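Local coordinates for protein NADH kinase POS5, mitochondrial (Saccharomyces cerevisiae, PDB 3AFO) that phosphorylates NADH, and NAD+ less readily, at the expense of ATP, supplying NADPH as reductant and antioxidant defence in yeast mitochondria, at residues A[45-50]-A[116-121]; A[194-199]-A[301-306]; A[259-264]-A[272-277]. All coordinates share one frame; numbering follows the deposited sequence.

Contact 1 of 3, residues A[45-50]-A[116-121]; sequences YITKKP and DLLVTL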
loop_
_atom_site.group_PDB
_atom_site.type_symbol
_atom_site.label_atom_id
_atom_site.label_comp_id
_atom_site.label_asym_id
_atom_site.label_seq_id
_atom_site.Cartn_x
_atom_site.Cartn_y
_atom_site.Cartn_z
ATOM N N TYR A 45 29.252 -1.851 -31.250
ATOM C CA TYR A 45 29.825 -2.017 -29.912
ATOM C C TYR A 45 29.059 -3.074 -29.103
ATOM O O TYR A 45 27.839 -2.983 -28.933
ATOM C CB TYR A 45 29.843 -0.678 -29.177
ATOM C CG TYR A 45 30.314 -0.707 -27.739
ATOM C CD1 TYR A 45 31.452 -1.418 -27.366
ATOM C CD2 TYR A 45 29.642 0.022 -26.757
ATOM C CE1 TYR A 45 31.893 -1.428 -26.052
ATOM C CE2 TYR A 45 30.080 0.025 -25.435
ATOM C CZ TYR A 45 31.204 -0.703 -25.091
ATOM O OH TYR A 45 31.651 -0.712 -23.789
ATOM N N ILE A 46 29.789 -4.071 -28.606
ATOM C CA ILE A 46 29.168 -5.189 -27.900
ATOM C C ILE A 46 29.672 -5.262 -26.472
ATOM O O ILE A 46 30.886 -5.270 -26.228
ATOM C CB ILE A 46 29.421 -6.553 -28.605
ATOM C CG1 ILE A 46 29.149 -6.451 -30.105
ATOM C CG2 ILE A 46 28.547 -7.656 -27.984
ATOM C CD1 ILE A 46 29.751 -7.578 -30.901
ATOM N N THR A 47 28.732 -5.300 -25.529
ATOM C CA THR A 47 29.054 -5.439 -24.114
ATOM C C THR A 47 28.362 -6.676 -23.562
ATOM O O THR A 47 27.342 -7.114 -24.095
ATOM C CB THR A 47 28.596 -4.209 -23.299
ATOM O OG1 THR A 47 27.165 -4.182 -23.230
ATOM C CG2 THR A 47 29.075 -2.941 -23.946
ATOM N N LYS A 48 28.922 -7.237 -22.494
ATOM C CA LYS A 48 28.338 -8.431 -21.881
ATOM C C LYS A 48 28.400 -8.368 -20.369
ATOM O O LYS A 48 29.215 -7.652 -19.797
ATOM C CB LYS A 48 29.031 -9.702 -22.381
ATOM C CG LYS A 48 30.497 -9.835 -21.972
ATOM C CD LYS A 48 31.076 -11.164 -22.441
ATOM C CE LYS A 48 32.585 -11.250 -22.176
ATOM N NZ LYS A 48 32.943 -11.087 -20.727
ATOM N N LYS A 49 27.527 -9.128 -19.725
ATOM C CA LYS A 49 27.598 -9.265 -18.288
ATOM C C LYS A 49 28.900 -10.001 -17.967
ATOM O O LYS A 49 29.159 -11.081 -18.512
ATOM C CB LYS A 49 26.379 -10.016 -17.755
ATOM C CG LYS A 49 26.342 -10.077 -16.226
ATOM C CD LYS A 49 25.106 -10.790 -15.741
ATOM C CE LYS A 49 25.244 -11.155 -14.281
ATOM N NZ LYS A 49 24.333 -12.290 -13.999
ATOM N N PRO A 50 29.740 -9.401 -17.106
ATOM C CA PRO A 50 31.052 -9.976 -16.831
ATOM C C PRO A 50 30.970 -11.267 -16.015
ATOM O O PRO A 50 29.960 -11.522 -15.351
ATOM C CB PRO A 50 31.761 -8.873 -16.034
ATOM C CG PRO A 50 30.668 -8.090 -15.406
ATOM C CD PRO A 50 29.520 -8.137 -16.374
ATOM N N ASP A 116 27.877 3.006 -33.825
ATOM C CA ASP A 116 26.590 3.151 -34.517
ATOM C C ASP A 116 25.468 2.450 -33.739
ATOM O O ASP A 116 24.305 2.866 -33.782
ATOM C CB ASP A 116 26.628 2.545 -35.930
ATOM C CG ASP A 116 27.762 3.106 -36.811
ATOM O OD1 ASP A 116 28.349 4.166 -36.469
ATOM O OD2 ASP A 116 28.049 2.462 -37.853
ATOM N N LEU A 117 25.828 1.361 -33.059
ATOM C CA LEU A 117 24.856 0.493 -32.414
ATOM C C LEU A 117 25.471 -0.154 -31.183
ATOM O O LEU A 117 26.586 -0.681 -31.240
ATOM C CB LEU A 117 24.379 -0.591 -33.389
ATOM C CG LEU A 117 23.374 -1.646 -32.904
ATOM C CD1 LEU A 117 21.970 -1.087 -32.896
ATOM C CD2 LEU A 117 23.435 -2.898 -33.777
ATOM N N LEU A 118 24.738 -0.090 -30.073
ATOM C CA LEU A 118 25.092 -0.782 -28.848
ATOM C C LEU A 118 24.333 -2.108 -28.790
ATOM O O LEU A 118 23.111 -2.124 -28.891
ATOM C CB LEU A 118 24.779 0.090 -27.610
ATOM C CG LEU A 118 24.832 -0.575 -26.216
ATOM C CD1 LEU A 118 26.234 -1.081 -25.871
ATOM C CD2 LEU A 118 24.302 0.353 -25.107
ATOM N N VAL A 119 25.074 -3.211 -28.646
ATOM C CA VAL A 119 24.493 -4.536 -28.474
ATOM C C VAL A 119 24.881 -5.046 -27.082
ATOM O O VAL A 119 26.057 -5.105 -26.749
ATOM C CB VAL A 119 24.985 -5.540 -29.553
ATOM C CG1 VAL A 119 24.497 -6.951 -29.233
ATOM C CG2 VAL A 119 24.502 -5.126 -30.968
ATOM N N THR A 120 23.882 -5.396 -26.274
ATOM C CA THR A 120 24.122 -5.898 -24.920
ATOM C C THR A 120 23.791 -7.395 -24.804
ATOM O O THR A 120 22.797 -7.874 -25.348
ATOM C CB THR A 120 23.326 -5.091 -23.856
ATOM O OG1 THR A 120 21.939 -5.198 -24.149
ATOM C CG2 THR A 120 23.724 -3.607 -23.883
ATOM N N LEU A 121 24.651 -8.118 -24.099
ATOM C CA LEU A 121 24.486 -9.545 -23.891
ATOM C C LEU A 121 24.469 -9.832 -22.381
ATOM O O LEU A 121 25.509 -9.881 -21.732
ATOM C CB LEU A 121 25.620 -10.311 -24.594
ATOM C CG LEU A 121 25.801 -10.063 -26.094
ATOM C CD1 LEU A 121 27.109 -10.649 -26.556
ATOM C CD2 LEU A 121 24.652 -10.620 -26.931
#
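Tyr45 and Leu118 stand side by side on one face of a parallel strand pair, both pointing the same way. Tyr45 carries CG anti to its own nitrogen (chi1 176°), which lays one flank of the ring, CD2, obliquely against Leu118 CD1 at 3.7 Å. In one of the two conformers of Thr47, its CG2, next along the same face, also comes within 3.9 Å of Leu118 CD1, the two side chains roughly at a right angle. In that conformer Thr47 runs alongside Thr120, with OG1 lying 3.5 Å from Thr120 CG2.

The reverse face is wholly aliphatic at its centre: Ile46 CG2 reaches diagonally to Leu121 CD1, 3.6 Å away, and only loosely to Val119 CG1. Lys48 contributes its CB beside Leu121, while its ammonium group leaves the pair for a salt bridge with Glu84.

Five backbone hydrogen bonds fix this register, alternating in direction as parallel strands require; that from Val119 N to Tyr45 O (2.8 Å) is nearly straight at 172°.

Strands 43-48 and 117-122 are neighbours inside the five-stranded parallel sheet of the N-terminal alpha/beta domain, with strand 74-76 beyond the first and strand 142-146 beyond the second. Helix 53-69 packs over Ile46, whereas helix 124-132 lies against Thr47 and Thr120 on the other face.

Contact 2 of 3, residues A[194-199]-A[301-306]; sequences IVTHAM and LSVDGI. With NAI (1,4-dihydronicotinamide adenine dinucleotide), chain C.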
loop_
_atom_site.group_PDB
_atom_site.type_symbol
_atom_site.label_atom_id
_atom_site.label_comp_id
_atom_site.label_asym_id
_atom_site.label_seq_id
_atom_site.Cartn_x
_atom_site.Cartn_y
_atom_site.Cartn_z
ATOM N N ILE A 194 28.703 17.777 -10.294
ATOM C CA ILE A 194 29.034 16.503 -10.888
ATOM C C ILE A 194 27.748 15.971 -11.542
ATOM O O ILE A 194 26.749 15.708 -10.852
ATOM C CB ILE A 194 29.559 15.518 -9.818
ATOM C CG1 ILE A 194 30.747 16.140 -9.057
ATOM C CG2 ILE A 194 29.921 14.187 -10.465
ATOM C CD1 ILE A 194 31.122 15.454 -7.722
ATOM N N VAL A 195 27.774 15.847 -12.867
ATOM C CA VAL A 195 26.600 15.432 -13.643
ATOM C C VAL A 195 26.632 13.940 -14.007
ATOM O O VAL A 195 27.621 13.422 -14.520
ATOM C CB VAL A 195 26.424 16.287 -14.921
ATOM C CG1 VAL A 195 25.071 16.017 -15.586
ATOM C CG2 VAL A 195 26.576 17.776 -14.596
ATOM N N THR A 196 25.530 13.254 -13.728
ATOM C CA THR A 196 25.359 11.866 -14.133
ATOM C C THR A 196 24.014 11.696 -14.848
ATOM O O THR A 196 23.105 12.522 -14.698
ATOM C CB THR A 196 25.459 10.897 -12.931
ATOM O OG1 THR A 196 24.655 11.381 -11.851
ATOM C CG2 THR A 196 26.902 10.768 -12.445
ATOM N N HIS A 197 23.899 10.627 -15.630
ATOM C CA HIS A 197 22.711 10.370 -16.420
ATOM C C HIS A 197 22.089 9.030 -16.049
ATOM O O HIS A 197 22.799 8.047 -15.841
ATOM C CB HIS A 197 23.052 10.433 -17.903
ATOM C CG HIS A 197 23.585 11.766 -18.329
ATOM N ND1 HIS A 197 24.875 12.172 -18.059
ATOM C CD2 HIS A 197 22.995 12.795 -18.981
ATOM C CE1 HIS A 197 25.058 13.393 -18.532
ATOM N NE2 HIS A 197 23.934 13.792 -19.097
ATOM N N ALA A 198 20.760 9.013 -15.959
ATOM C CA ALA A 198 20.027 7.848 -15.462
ATOM C C ALA A 198 18.981 7.361 -16.443
ATOM O O ALA A 198 18.164 8.137 -16.938
ATOM C CB ALA A 198 19.375 8.152 -14.105
ATOM N N MET A 199 18.993 6.054 -16.692
ATOM C CA MET A 199 17.962 5.412 -17.494
ATOM C C MET A 199 16.826 4.880 -16.601
ATOM O O MET A 199 15.655 4.905 -16.992
ATOM C CB MET A 199 18.604 4.273 -18.284
ATOM C CG MET A 199 17.676 3.378 -19.009
ATOM S SD MET A 199 18.635 2.309 -20.101
ATOM C CE MET A 199 17.277 1.523 -20.936
ATOM N N LEU A 301 24.522 8.007 -2.526
ATOM C CA LEU A 301 23.883 8.346 -3.785
ATOM C C LEU A 301 24.188 7.268 -4.822
ATOM O O LEU A 301 25.370 6.944 -5.074
ATOM C CB LEU A 301 24.377 9.716 -4.279
ATOM C CG LEU A 301 23.967 10.121 -5.701
ATOM C CD1 LEU A 301 22.460 10.373 -5.835
ATOM C CD2 LEU A 301 24.761 11.351 -6.160
ATOM N N SER A 302 23.136 6.725 -5.432
ATOM C CA SER A 302 23.301 5.798 -6.537
ATOM C C SER A 302 22.540 6.245 -7.774
ATOM O O SER A 302 21.478 6.867 -7.677
ATOM C CB SER A 302 22.865 4.384 -6.136
ATOM O OG SER A 302 23.528 3.978 -4.948
ATOM N N VAL A 303 23.097 5.922 -8.938
ATOM C CA VAL A 303 22.504 6.289 -10.215
ATOM C C VAL A 303 22.475 5.001 -11.033
ATOM O O VAL A 303 23.526 4.384 -11.278
ATOM C CB VAL A 303 23.337 7.366 -10.958
ATOM C CG1 VAL A 303 22.788 7.588 -12.367
ATOM C CG2 VAL A 303 23.388 8.684 -10.184
ATOM N N ASP A 304 21.276 4.579 -11.432
ATOM C CA ASP A 304 21.064 3.253 -12.056
ATOM C C ASP A 304 21.726 2.110 -11.274
ATOM O O ASP A 304 22.219 1.149 -11.861
ATOM C CB ASP A 304 21.506 3.265 -13.524
ATOM C CG ASP A 304 20.636 4.158 -14.375
ATOM O OD1 ASP A 304 19.513 4.466 -13.921
ATOM O OD2 ASP A 304 21.052 4.558 -15.489
ATOM N N GLY A 305 21.717 2.214 -9.947
ATOM C CA GLY A 305 22.246 1.147 -9.097
ATOM C C GLY A 305 23.727 1.256 -8.764
ATOM O O GLY A 305 24.196 0.615 -7.819
ATOM N N ILE A 306 24.445 2.089 -9.512
ATOM C CA ILE A 306 25.885 2.298 -9.325
ATOM C C ILE A 306 26.156 3.329 -8.233
ATOM O O ILE A 306 25.791 4.490 -8.385
ATOM C CB ILE A 306 26.570 2.711 -10.667
ATOM C CG1 ILE A 306 26.386 1.605 -11.716
ATOM C CG2 ILE A 306 28.075 2.998 -10.472
ATOM C CD1 ILE A 306 26.982 0.238 -11.294
HETATM P PA NAI C . 20.793 -5.517 -9.621
HETATM O O1A NAI C . 20.994 -6.831 -10.316
HETATM O O2A NAI C . 21.362 -5.450 -8.104
HETATM O O5B NAI C . 19.280 -5.158 -9.454
HETATM C C5B NAI C . 18.496 -5.336 -10.533
HETATM C C4B NAI C . 17.319 -6.156 -10.149
HETATM O O4B NAI C . 16.262 -5.247 -10.558
HETATM C C3B NAI C . 17.423 -7.255 -11.201
HETATM O O3B NAI C . 16.531 -8.319 -10.864
HETATM C C2B NAI C . 16.947 -6.505 -12.447
HETATM O O2B NAI C . 16.390 -7.383 -13.416
HETATM C C1B NAI C . 15.824 -5.636 -11.881
HETATM N N9A NAI C . 15.630 -4.404 -12.696
HETATM C C8A NAI C . 16.534 -3.457 -12.969
HETATM N N7A NAI C . 15.964 -2.516 -13.740
HETATM C C5A NAI C . 14.689 -2.856 -13.935
HETATM C C6A NAI C . 13.615 -2.289 -14.624
HETATM N N6A NAI C . 13.722 -1.123 -15.294
HETATM N N1A NAI C . 12.438 -2.944 -14.611
HETATM C C2A NAI C . 12.278 -4.091 -13.968
HETATM N N3A NAI C . 13.277 -4.654 -13.304
HETATM C C4A NAI C . 14.485 -4.064 -13.275
HETATM O O3 NAI C . 21.547 -4.250 -10.382
HETATM P PN NAI C . 21.328 -3.906 -11.937
HETATM O O1N NAI C . 20.771 -5.099 -12.654
HETATM O O2N NAI C . 22.575 -3.220 -12.335
HETATM O O5D NAI C . 20.126 -2.799 -11.974
HETATM C C5D NAI C . 20.225 -1.601 -11.224
HETATM C C4D NAI C . 18.872 -1.274 -10.613
HETATM O O4D NAI C . 18.742 -2.095 -9.429
HETATM C C3D NAI C . 18.793 0.132 -10.040
HETATM O O3D NAI C . 18.494 1.088 -11.067
HETATM C C2D NAI C . 17.621 -0.016 -9.043
HETATM O O2D NAI C . 16.399 0.414 -9.663
HETATM C C1D NAI C . 17.569 -1.555 -8.807
HETATM N N1N NAI C . 17.612 -1.787 -7.354
HETATM C C2N NAI C . 16.490 -2.363 -6.769
HETATM C C3N NAI C . 16.437 -2.595 -5.405
HETATM C C7N NAI C . 15.162 -3.256 -4.821
HETATM O O7N NAI C . 15.052 -3.530 -3.628
HETATM N N7N NAI C . 14.215 -3.512 -5.701
HETATM C C4N NAI C . 17.535 -2.241 -4.611
HETATM C C5N NAI C . 18.681 -1.651 -5.185
HETATM C C6N NAI C . 18.731 -1.410 -6.559
HETATM O O HOH W 1 23.874 5.665 -15.243
#
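Where strand 194-198 ends, its backbone passes the type I' turn from Val303 to Ile306, the short strand axes standing 51° apart and no ladder joining them; Met199 N donates to Asp304 OD2 at 2.8 Å. This bond is almost straight (175°) and enters on the syn lone pair, the side facing OD1. The carboxylate is brought there by a chi1 of -67°, which sets CG beside the nitrogen of Asp304. A water bridges the same OD2 to His197 O, and OD1 accepts from the backbone nitrogens of Asn200 and Asp201. Val303 spreads its two methyls along the strand: CG2 sits 3.4 Å from Thr196 OG1, while CG1 lies 3.5 Å from His197 O and meets Ala198 CB at 3.9 Å. With an alanine in place of Asp304, the amides of Met199, Asn200 and Asp201 would probably be left without the carboxylate they share. The turn itself borders the NADH site: Asp304 C approaches O3D of the ligand at 3.4 Å, and Gly305 N lies 3.6 Å from C3D of the same ribose. A beta turn tied by an aspartate to the chain leading into Asp201, itself a ligand-binding residue, thus forms one wall of the dinucleotide pocket.

Contact 3 of 3, residues A[259-264]-A[272-277]; sequences ILMTPI and RPLILP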
loop_
_atom_site.group_PDB
_atom_site.type_symbol
_atom_site.label_atom_id
_atom_site.label_comp_id
_atom_site.label_asym_id
_atom_site.label_seq_id
_atom_site.Cartn_x
_atom_site.Cartn_y
_atom_site.Cartn_z
ATOM N N ILE A 259 8.210 12.065 -14.094
ATOM C CA ILE A 259 9.262 11.656 -13.189
ATOM C C ILE A 259 8.562 11.093 -11.968
ATOM O O ILE A 259 7.663 11.741 -11.418
ATOM C CB ILE A 259 10.145 12.852 -12.741
ATOM C CG1 ILE A 259 10.762 13.553 -13.960
ATOM C CG2 ILE A 259 11.217 12.380 -11.722
ATOM C CD1 ILE A 259 11.517 14.864 -13.638
ATOM N N LEU A 260 8.970 9.904 -11.538
ATOM C CA LEU A 260 8.430 9.319 -10.309
ATOM C C LEU A 260 9.236 9.783 -9.117
ATOM O O LEU A 260 10.465 9.814 -9.173
ATOM C CB LEU A 260 8.459 7.779 -10.358
ATOM C CG LEU A 260 7.423 7.072 -11.249
ATOM C CD1 LEU A 260 7.816 7.093 -12.737
ATOM C CD2 LEU A 260 7.216 5.635 -10.790
ATOM N N MET A 261 8.542 10.136 -8.040
ATOM C CA MET A 261 9.175 10.361 -6.745
ATOM C C MET A 261 8.598 9.356 -5.758
ATOM O O MET A 261 7.429 9.454 -5.383
ATOM C CB MET A 261 8.941 11.793 -6.250
ATOM C CG MET A 261 9.569 12.079 -4.883
ATOM S SD MET A 261 9.320 13.794 -4.398
ATOM C CE MET A 261 10.426 14.637 -5.544
ATOM N N THR A 262 9.414 8.389 -5.339
ATOM C CA THR A 262 8.908 7.283 -4.513
ATOM C C THR A 262 9.725 7.158 -3.235
ATOM O O THR A 262 10.939 6.988 -3.312
ATOM C CB THR A 262 8.970 5.930 -5.287
ATOM O OG1 THR A 262 8.282 6.055 -6.539
ATOM C CG2 THR A 262 8.362 4.767 -4.466
ATOM N N PRO A 263 9.062 7.232 -2.059
ATOM C CA PRO A 263 9.816 7.143 -0.806
ATOM C C PRO A 263 10.295 5.718 -0.553
ATOM O O PRO A 263 9.663 4.755 -0.994
ATOM C CB PRO A 263 8.796 7.561 0.254
ATOM C CG PRO A 263 7.462 7.121 -0.315
ATOM C CD PRO A 263 7.606 7.341 -1.827
ATOM N N ILE A 264 11.438 5.594 0.107
ATOM C CA ILE A 264 11.952 4.285 0.484
ATOM C C ILE A 264 11.863 4.141 2.000
ATOM O O ILE A 264 12.633 4.767 2.729
ATOM C CB ILE A 264 13.427 4.049 0.000
ATOM C CG1 ILE A 264 13.546 4.338 -1.500
ATOM C CG2 ILE A 264 13.869 2.607 0.325
ATOM C CD1 ILE A 264 14.987 4.434 -2.021
ATOM N N ARG A 272 2.482 9.104 0.073
ATOM C CA ARG A 272 1.995 8.364 -1.087
ATOM C C ARG A 272 2.924 8.701 -2.255
ATOM O O ARG A 272 3.288 9.861 -2.415
ATOM C CB ARG A 272 0.554 8.814 -1.417
ATOM C CG ARG A 272 -0.185 7.973 -2.487
ATOM C CD ARG A 272 -0.468 6.538 -2.010
ATOM N NE ARG A 272 -1.412 6.470 -0.883
ATOM C CZ ARG A 272 -2.743 6.422 -1.012
ATOM N NH1 ARG A 272 -3.304 6.460 -2.213
ATOM N NH2 ARG A 272 -3.525 6.339 0.064
ATOM N N PRO A 273 3.300 7.704 -3.084
ATOM C CA PRO A 273 4.199 8.003 -4.210
ATOM C C PRO A 273 3.637 9.097 -5.121
ATOM O O PRO A 273 2.414 9.181 -5.304
ATOM C CB PRO A 273 4.282 6.661 -4.960
ATOM C CG PRO A 273 3.988 5.626 -3.912
ATOM C CD PRO A 273 2.930 6.275 -3.042
ATOM N N LEU A 274 4.519 9.943 -5.653
ATOM C CA LEU A 274 4.110 11.068 -6.504
ATOM C C LEU A 274 4.521 10.848 -7.951
ATOM O O LEU A 274 5.579 10.263 -8.219
ATOM C CB LEU A 274 4.756 12.383 -6.021
ATOM C CG LEU A 274 4.464 12.915 -4.616
ATOM C CD1 LEU A 274 5.223 14.246 -4.409
ATOM C CD2 LEU A 274 2.945 13.075 -4.327
ATOM N N ILE A 275 3.699 11.345 -8.871
ATOM C CA ILE A 275 4.032 11.333 -10.294
ATOM C C ILE A 275 4.089 12.792 -10.743
ATOM O O ILE A 275 3.091 13.523 -10.667
ATOM C CB ILE A 275 2.991 10.556 -11.151
ATOM C CG1 ILE A 275 2.689 9.136 -10.581
ATOM C CG2 ILE A 275 3.419 10.515 -12.627
ATOM C CD1 ILE A 275 3.826 8.129 -10.695
ATOM N N LEU A 276 5.272 13.216 -11.170
ATOM C CA LEU A 276 5.534 14.625 -11.473
ATOM C C LEU A 276 5.690 14.822 -12.976
ATOM O O LEU A 276 6.026 13.869 -13.676
ATOM C CB LEU A 276 6.804 15.083 -10.737
ATOM C CG LEU A 276 6.918 14.775 -9.243
ATOM C CD1 LEU A 276 8.310 15.185 -8.717
ATOM C CD2 LEU A 276 5.815 15.469 -8.441
ATOM N N PRO A 277 5.431 16.053 -13.480
ATOM C CA PRO A 277 5.638 16.403 -14.878
ATOM C C PRO A 277 7.084 16.193 -15.299
ATOM O O PRO A 277 7.998 16.387 -14.484
ATOM C CB PRO A 277 5.352 17.910 -14.900
ATOM C CG PRO A 277 4.523 18.153 -13.749
ATOM C CD PRO A 277 4.993 17.225 -12.703
HETATM O O HOH W 2 6.064 7.442 -7.764
#
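Ile259 and Leu276 face each other as a hydrogen-bonded antiparallel pair, each giving its N-H to the other's carbonyl. Leu276 N lies 2.8 Å from Ile259 O, and Ile259 N returns the bond to Leu276 O. Two residues on, Met261 and Leu274 repeat the exchange with two nearly straight bonds, both of 3.0 Å: Met261 N to Leu274 O and Leu274 N to Met261 O. Between these pairs Leu260 and Ile275 form a non-hydrogen-bonded pair, and the backbone of Leu260 turns instead to Ala235 of strand 231-235.

Leu274 O has a second donor, a water at 2.9 Å that also binds Thr262 OG1. That hydroxyl is further hydrogen-bonded to Ser244, so the buried Thr262 is satisfied by a side chain and a solvent molecule together.

The side chains that meet across the two strands are apolar. On one face, Met261, extended as far as SD and then bent (chi3 -71°), runs beside Leu274 and swings CE to 3.9 Å from Leu276 CD1; Ile282 packs against Met261 and Leu276. On the other, Leu260 CG rests against Ile275 CD1 at 3.8 Å.

Leu274 and Ile275 also pair in parallel with a strand of the second subunit, and Arg272 NH1 is hydrogen-bonded to the carbonyls of Leu245 and Gly249 of that neighbouring subunit. The chemistry implies a hairpin built into a larger sheet: the facing edges satisfy each other, strand 259-263 bonds on its far side to strand 231-235, and strand 274-277 pairs with another subunit.

The three contacts sample the two domains of the kinase and the cleft between them. Contact 1 ties neighbouring strands of the N-terminal sheet, and the side chain of Lys49 lies about 7 Å from a bound NADH. Contact 2, its centre about 20 Å from that of contact 1, touches the ligand directly; helix 124-132 bridges the two, packing on Thr47 and Thr120 in one and on Met199 and Asp304 in the other. Contacts 2 and 3, with centres about 17 Å apart, reach the same six-stranded sheet, contact 3 at its outer edge, facing another subunit. The side chain of Pro263 is about 10 Å from a different bound NADH, while contacts 1 and 3 lie about 31 Å apart between centres.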